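Local structure of aminotransferase class-III (Ochrobactrum anthropi, 5GHG) at residues R147-H152 with T181-F186; S195-A200 with P236-W241. The protein is a PMP-binding class-III transaminase that probably moves amino groups between amines and carbonyl compounds, as omega-transaminases do. The protein carries 1 engineered substitution. One frame throughout, in Å; residues are numbered along the deposited sequence.

Contact 1 (R147-H152 with T181-F186). With PMP (4'-deoxy-4'-aminopyridoxal-5'-phosphate), chain C.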
loop_
_atom_site.group_PDB
_atom_site.type_symbol
_atom_site.label_atom_id
_atom_site.label_comp_id
_atom_site.label_asym_id
_atom_site.label_seq_id
_atom_site.Cartn_x
_atom_site.Cartn_y
_atom_site.Cartn_z
ATOM N N ARG B 147 14.247 -12.001 10.535
ATOM C CA ARG B 147 15.064 -11.832 11.734
ATOM C C ARG B 147 14.364 -10.981 12.777
ATOM O O ARG B 147 13.633 -10.044 12.444
ATOM C CB ARG B 147 16.410 -11.192 11.390
ATOM C CG ARG B 147 17.215 -11.998 10.419
ATOM C CD ARG B 147 18.479 -11.295 10.043
ATOM N NE ARG B 147 18.210 -10.025 9.367
ATOM C CZ ARG B 147 19.168 -9.230 8.893
ATOM N NH1 ARG B 147 20.429 -9.605 9.012
ATOM N NH2 ARG B 147 18.868 -8.068 8.316
ATOM N N LYS B 148 14.597 -11.308 14.036
ATOM C CA LYS B 148 14.155 -10.440 15.118
ATOM C C LYS B 148 14.694 -9.028 14.908
ATOM O O LYS B 148 15.858 -8.836 14.569
ATOM C CB LYS B 148 14.618 -10.998 16.467
ATOM C CG LYS B 148 13.823 -12.218 16.905
ATOM C CD LYS B 148 14.332 -12.703 18.266
ATOM C CE LYS B 148 13.629 -13.959 18.737
ATOM N NZ LYS B 148 13.988 -14.218 20.175
ATOM N N ARG B 149 13.827 -8.044 15.103
ATOM C CA ARG B 149 14.123 -6.622 14.925
ATOM C C ARG B 149 14.277 -6.217 13.466
ATOM O O ARG B 149 14.510 -5.043 13.189
ATOM C CB ARG B 149 15.365 -6.188 15.734
ATOM C CG ARG B 149 15.107 -6.180 17.248
ATOM C CD ARG B 149 16.367 -5.901 18.096
ATOM N NE ARG B 149 16.837 -4.520 17.942
ATOM C CZ ARG B 149 18.010 -4.066 18.411
ATOM N NH1 ARG B 149 18.355 -2.800 18.224
ATOM N NH2 ARG B 149 18.830 -4.882 19.070
ATOM N N GLY B 150 14.124 -7.143 12.514
ATOM C CA GLY B 150 13.984 -6.745 11.131
ATOM C C GLY B 150 12.678 -5.998 10.895
ATOM O O GLY B 150 11.712 -6.130 11.644
ATOM N N TYR B 151 12.643 -5.201 9.839
ATOM C CA TYR B 151 11.429 -4.456 9.507
ATOM C C TYR B 151 11.192 -4.529 8.010
ATOM O O TYR B 151 12.053 -4.142 7.217
ATOM C CB TYR B 151 11.516 -2.995 9.948
ATOM C CG TYR B 151 10.212 -2.263 9.755
ATOM C CD1 TYR B 151 9.896 -1.659 8.541
ATOM C CD2 TYR B 151 9.276 -2.201 10.782
ATOM C CE1 TYR B 151 8.682 -0.997 8.353
ATOM C CE2 TYR B 151 8.066 -1.537 10.605
ATOM C CZ TYR B 151 7.774 -0.951 9.391
ATOM O OH TYR B 151 6.580 -0.286 9.233
ATOM N N HIS B 152 10.023 -5.005 7.630
ATOM C CA HIS B 152 9.743 -5.293 6.239
ATOM C C HIS B 152 8.371 -4.807 5.794
ATOM O O HIS B 152 7.957 -5.111 4.668
ATOM C CB HIS B 152 9.905 -6.798 5.994
ATOM C CG HIS B 152 11.260 -7.299 6.367
ATOM N ND1 HIS B 152 12.389 -6.986 5.650
ATOM C CD2 HIS B 152 11.672 -8.056 7.410
ATOM C CE1 HIS B 152 13.446 -7.538 6.234
ATOM N NE2 HIS B 152 13.037 -8.190 7.297
ATOM N N THR B 181 14.885 -15.757 12.959
ATOM C CA THR B 181 16.149 -16.128 13.586
ATOM C C THR B 181 16.692 -14.890 14.300
ATOM O O THR B 181 15.996 -13.878 14.432
ATOM C CB THR B 181 17.088 -16.728 12.528
ATOM O OG1 THR B 181 18.215 -17.337 13.176
ATOM C CG2 THR B 181 17.550 -15.684 11.507
ATOM N N GLY B 182 17.921 -14.954 14.789
ATOM C CA GLY B 182 18.381 -13.952 15.730
ATOM C C GLY B 182 18.705 -12.598 15.107
ATOM O O GLY B 182 19.015 -12.462 13.920
ATOM N N CYS B 183 18.654 -11.571 15.954
ATOM C CA CYS B 183 19.081 -10.226 15.558
ATOM C C CYS B 183 20.610 -10.126 15.620
ATOM O O CYS B 183 21.190 -10.406 16.670
ATOM C CB CYS B 183 18.474 -9.175 16.475
ATOM S SG CYS B 183 19.062 -7.512 16.081
ATOM N N PRO B 184 21.290 -9.680 14.527
ATOM C CA PRO B 184 22.759 -9.578 14.544
ATOM C C PRO B 184 23.269 -8.298 15.188
ATOM O O PRO B 184 23.996 -7.518 14.578
ATOM C CB PRO B 184 23.119 -9.682 13.052
ATOM C CG PRO B 184 21.945 -9.133 12.343
ATOM C CD PRO B 184 20.729 -9.400 13.189
ATOM N N HIS B 185 22.888 -8.068 16.448
ATOM C CA HIS B 185 23.289 -6.863 17.179
ATOM C C HIS B 185 24.269 -7.253 18.283
ATOM O O HIS B 185 23.859 -7.667 19.366
ATOM C CB HIS B 185 22.090 -6.131 17.777
ATOM C CG HIS B 185 22.445 -4.779 18.336
ATOM N ND1 HIS B 185 21.597 -4.063 19.142
ATOM C CD2 HIS B 185 23.565 -4.028 18.211
ATOM C CE1 HIS B 185 22.166 -2.923 19.477
ATOM N NE2 HIS B 185 23.360 -2.875 18.925
ATOM N N PHE B 186 25.561 -7.098 18.004
ATOM C CA PHE B 186 26.593 -7.607 18.908
ATOM C C PHE B 186 26.491 -6.963 20.294
ATOM O O PHE B 186 26.590 -7.648 21.320
ATOM C CB PHE B 186 27.966 -7.378 18.281
ATOM C CG PHE B 186 29.113 -7.869 19.115
ATOM C CD1 PHE B 186 29.180 -9.187 19.525
ATOM C CD2 PHE B 186 30.153 -7.004 19.450
ATOM C CE1 PHE B 186 30.253 -9.648 20.285
ATOM C CE2 PHE B 186 31.240 -7.460 20.210
ATOM C CZ PHE B 186 31.277 -8.790 20.628
HETATM N N1 PMP C . 11.313 -2.604 4.321
HETATM C C2 PMP C . 12.074 -1.724 5.027
HETATM C C2A PMP C . 13.511 -2.062 5.291
HETATM C C3 PMP C . 11.529 -0.527 5.540
HETATM O O3 PMP C . 12.329 0.274 6.313
HETATM C C4 PMP C . 10.165 -0.207 5.273
HETATM C C4A PMP C . 9.510 1.091 5.710
HETATM N N4A PMP C . 9.883 1.552 7.022
HETATM C C5 PMP C . 9.412 -1.146 4.517
HETATM C C6 PMP C . 10.012 -2.287 4.007
HETATM C C5A PMP C . 7.960 -0.941 4.209
HETATM O O4P PMP C . 7.794 0.146 3.295
HETATM P P PMP C . 6.371 0.963 3.287
HETATM O O1P PMP C . 5.261 -0.021 3.201
HETATM O O2P PMP C . 6.485 1.856 2.064
HETATM O O3P PMP C . 6.256 1.748 4.574
#
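The side chain of R149 runs past C183 SG to H185 and makes the side-chain hydrogen bond of this contact. R149 CB lies 3.9 Å from C183 SG; farther out, R149 CD packs on the same sulfur at 3.7 Å. A bend at chi3 (69°) then turns the guanidinium toward the imidazole. There R149 NH2 donates to H185 ND1 at 2.9 Å, with the two planes 65° apart and the N-H...N angle 151°, while NE and NH1 bond elsewhere, NH1 to the carbonyl of G231. H185 is fixed at its other nitrogen by E373, which would probably polarise the ring toward accepting at ND1. With an alanine here, H185 ND1 is likely to lose its donor and C183 SG part of its cover. On the backbone, K148 N donates almost straight to T181 O (3.0 Å). R147 CG meets T181 CG2 at 3.9 Å; R147 NH2 bonds to E225 O, while NH1, bonded to Y240 OH, comes near P184 CG. R147 and T181 form a parallel bridge where two adjacent strands end; the type II turn R147-G150 then leads to Y151 and H152 beside the PMP, an arrangement typical of the cofactor-binding domain of fold-type I PLP enzymes.

Contact 2 (S195-A200 with P236-W241)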
loop_
_atom_site.group_PDB
_atom_site.type_symbol
_atom_site.label_atom_id
_atom_site.label_comp_id
_atom_site.label_asym_id
_atom_site.label_seq_id
_atom_site.Cartn_x
_atom_site.Cartn_y
_atom_site.Cartn_z
ATOM N N SER B 195 33.704 -12.714 20.834
ATOM C CA SER B 195 34.157 -11.666 19.940
ATOM C C SER B 195 33.097 -11.408 18.850
ATOM O O SER B 195 32.167 -12.187 18.662
ATOM C CB SER B 195 35.481 -12.040 19.263
ATOM O OG SER B 195 35.299 -13.122 18.338
ATOM N N GLU B 196 33.265 -10.292 18.134
ATOM C CA GLU B 196 32.339 -9.943 17.068
ATOM C C GLU B 196 32.262 -11.053 16.010
ATOM O O GLU B 196 31.169 -11.454 15.589
ATOM C CB GLU B 196 32.753 -8.609 16.427
ATOM C CG GLU B 196 31.875 -8.103 15.316
ATOM C CD GLU B 196 32.391 -6.784 14.742
ATOM O OE1 GLU B 196 32.174 -6.510 13.539
ATOM O OE2 GLU B 196 33.030 -6.017 15.491
ATOM N N GLU B 197 33.411 -11.567 15.569
ATOM C CA GLU B 197 33.388 -12.606 14.559
ATOM C C GLU B 197 32.862 -13.937 15.109
ATOM O O GLU B 197 32.237 -14.704 14.372
ATOM C CB GLU B 197 34.767 -12.788 13.921
ATOM C CG GLU B 197 35.177 -11.611 13.041
ATOM C CD GLU B 197 36.417 -11.895 12.183
ATOM O OE1 GLU B 197 36.936 -10.938 11.550
ATOM O OE2 GLU B 197 36.847 -13.065 12.132
ATOM N N GLN B 198 33.114 -14.230 16.378
ATOM C CA GLN B 198 32.540 -15.426 16.973
ATOM C C GLN B 198 31.020 -15.311 17.024
ATOM O O GLN B 198 30.304 -16.282 16.780
ATOM C CB GLN B 198 33.116 -15.660 18.375
ATOM C CG GLN B 198 32.546 -16.867 19.114
ATOM C CD GLN B 198 32.696 -18.179 18.367
ATOM O OE1 GLN B 198 31.766 -19.018 18.328
ATOM N NE2 GLN B 198 33.845 -18.376 17.768
ATOM N N PHE B 199 30.523 -14.115 17.336
ATOM C CA PHE B 199 29.085 -13.877 17.348
ATOM C C PHE B 199 28.486 -14.111 15.951
ATOM O O PHE B 199 27.417 -14.695 15.820
ATOM C CB PHE B 199 28.842 -12.446 17.840
ATOM C CG PHE B 199 27.430 -11.985 17.753
ATOM C CD1 PHE B 199 26.419 -12.644 18.453
ATOM C CD2 PHE B 199 27.104 -10.855 17.010
ATOM C CE1 PHE B 199 25.116 -12.186 18.390
ATOM C CE2 PHE B 199 25.794 -10.406 16.954
ATOM C CZ PHE B 199 24.814 -11.061 17.636
ATOM N N ALA B 200 29.192 -13.685 14.911
ATOM C CA ALA B 200 28.735 -13.936 13.551
ATOM C C ALA B 200 28.702 -15.427 13.249
ATOM O O ALA B 200 27.748 -15.938 12.638
ATOM C CB ALA B 200 29.622 -13.206 12.559
ATOM N N PRO B 236 25.434 -5.340 11.109
ATOM C CA PRO B 236 25.768 -6.725 11.461
ATOM C C PRO B 236 27.259 -6.834 11.732
ATOM O O PRO B 236 28.045 -6.005 11.270
ATOM C CB PRO B 236 25.367 -7.516 10.211
ATOM C CG PRO B 236 25.535 -6.525 9.076
ATOM C CD PRO B 236 25.148 -5.173 9.670
ATOM N N PRO B 237 27.676 -7.847 12.493
ATOM C CA PRO B 237 29.102 -7.991 12.775
ATOM C C PRO B 237 29.867 -8.354 11.514
ATOM O O PRO B 237 29.309 -8.837 10.523
ATOM C CB PRO B 237 29.137 -9.114 13.823
ATOM C CG PRO B 237 27.904 -9.889 13.580
ATOM C CD PRO B 237 26.879 -8.918 13.101
ATOM N N LYS B 238 31.166 -8.082 11.528
ATOM C CA LYS B 238 31.964 -8.464 10.387
ATOM C C LYS B 238 31.932 -9.984 10.217
ATOM O O LYS B 238 31.918 -10.738 11.205
ATOM C CB LYS B 238 33.405 -7.953 10.519
ATOM C CG LYS B 238 34.086 -8.239 11.825
ATOM C CD LYS B 238 35.535 -7.719 11.774
ATOM C CE LYS B 238 36.364 -8.143 13.002
ATOM N NZ LYS B 238 35.922 -7.449 14.245
ATOM N N THR B 239 31.879 -10.418 8.956
ATOM C CA THR B 239 31.792 -11.791 8.486
ATOM C C THR B 239 30.375 -12.350 8.541
ATOM O O THR B 239 30.140 -13.452 8.034
ATOM C CB THR B 239 32.741 -12.775 9.224
ATOM O OG1 THR B 239 32.271 -13.039 10.553
ATOM C CG2 THR B 239 34.168 -12.215 9.264
ATOM N N TYR B 240 29.412 -11.621 9.112
ATOM C CA TYR B 240 28.049 -12.138 9.203
ATOM C C TYR B 240 27.491 -12.506 7.832
ATOM O O TYR B 240 27.024 -13.634 7.614
ATOM C CB TYR B 240 27.142 -11.097 9.863
ATOM C CG TYR B 240 25.669 -11.447 9.835
ATOM C CD1 TYR B 240 25.116 -12.280 10.806
ATOM C CD2 TYR B 240 24.828 -10.927 8.854
ATOM C CE1 TYR B 240 23.778 -12.571 10.818
ATOM C CE2 TYR B 240 23.455 -11.208 8.859
ATOM C CZ TYR B 240 22.938 -12.031 9.836
ATOM O OH TYR B 240 21.594 -12.352 9.873
ATOM N N TRP B 241 27.496 -11.564 6.902
ATOM C CA TRP B 241 26.841 -11.822 5.631
ATOM C C TRP B 241 27.551 -12.899 4.820
ATOM O O TRP B 241 26.905 -13.667 4.094
ATOM C CB TRP B 241 26.675 -10.529 4.834
ATOM C CG TRP B 241 25.433 -9.776 5.267
ATOM C CD1 TRP B 241 25.371 -8.569 5.897
ATOM C CD2 TRP B 241 24.077 -10.223 5.127
ATOM N NE1 TRP B 241 24.063 -8.227 6.144
ATOM C CE2 TRP B 241 23.250 -9.229 5.682
ATOM C CE3 TRP B 241 23.489 -11.366 4.584
ATOM C CZ2 TRP B 241 21.848 -9.336 5.698
ATOM C CZ3 TRP B 241 22.080 -11.463 4.594
ATOM C CH2 TRP B 241 21.296 -10.467 5.157
#
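E196 and K238 hold the polar side of the contact. The glutamate extends with CG anti to the backbone N (chi1 -179°), which carries its carboxylate past P237 to the next peptide, where E196 OE1 receives K238 N at 2.7 Å. The bond is nearly straight, 168° at the hydrogen, and uses the anti lone pair of OE1, the one turned away from OE2. E196 OE2 makes a weak salt bridge with K238 NZ at 3.5 Å, so the carboxylate meets both the backbone and the side chain of one lysine. E197 approaches the same side chain nearly at a right angle: E197 OE1 lies 3.2 Å from K238 CE, while NZ stays beyond salt-bridge distance, and the positive charge probably feels both glutamates.

Van der Waals contacts centre on P237 and A200. P237 CB sits 3.3 Å from E196 CG, and P237 CG touches F199 CD2 at 3.7 Å as well as the methyl of A200, which also meets Y240 CB. Among polar neighbours, A200 CB lies 3.3 Å from T239 OG1 and close to K238 O and Y240 N, a fit consistent with its small size, while T239 CG2 rests against the E197 carboxylate carbon.

Local bonds shape both partners. S195 caps helix 196-214 by accepting Q198 N on its OG, and the type II turn from P237 to Y240 is closed by Y240 N bonding to P237 O. T239 holds the N-cap position of helix 240-250, but its side chain makes no capping bond; OG1 bonds to K243 NZ. The contact thus joins the starts of two helices in the alpha/beta domain, one N-terminal turn packed against the turn that introduces the other.

How the contacts relate
Along the chain, strand 143-147 runs into 147-152, and contact 1 closes where 181-186 follows strand 178-181, the edge strand of the seven-stranded sheet. The chain then enters helix 186-189 and reaches 195-200. Contact 2 closes a second loop, which includes helix 196-214 and strand 219-224, when 236-241 arrives at the start of helix 240-250. The loops follow in series, neither enclosing nor crossing the other, yet the centres of the two contacts lie about 13 Å apart. R147 NH1 probably hydrogen-bonds to Y240 OH, P184 packs on P237, and F186 meets E196 and F199. Together they connect the ends of two neighbouring strands, one leading to PMP, with two more peripheral helices.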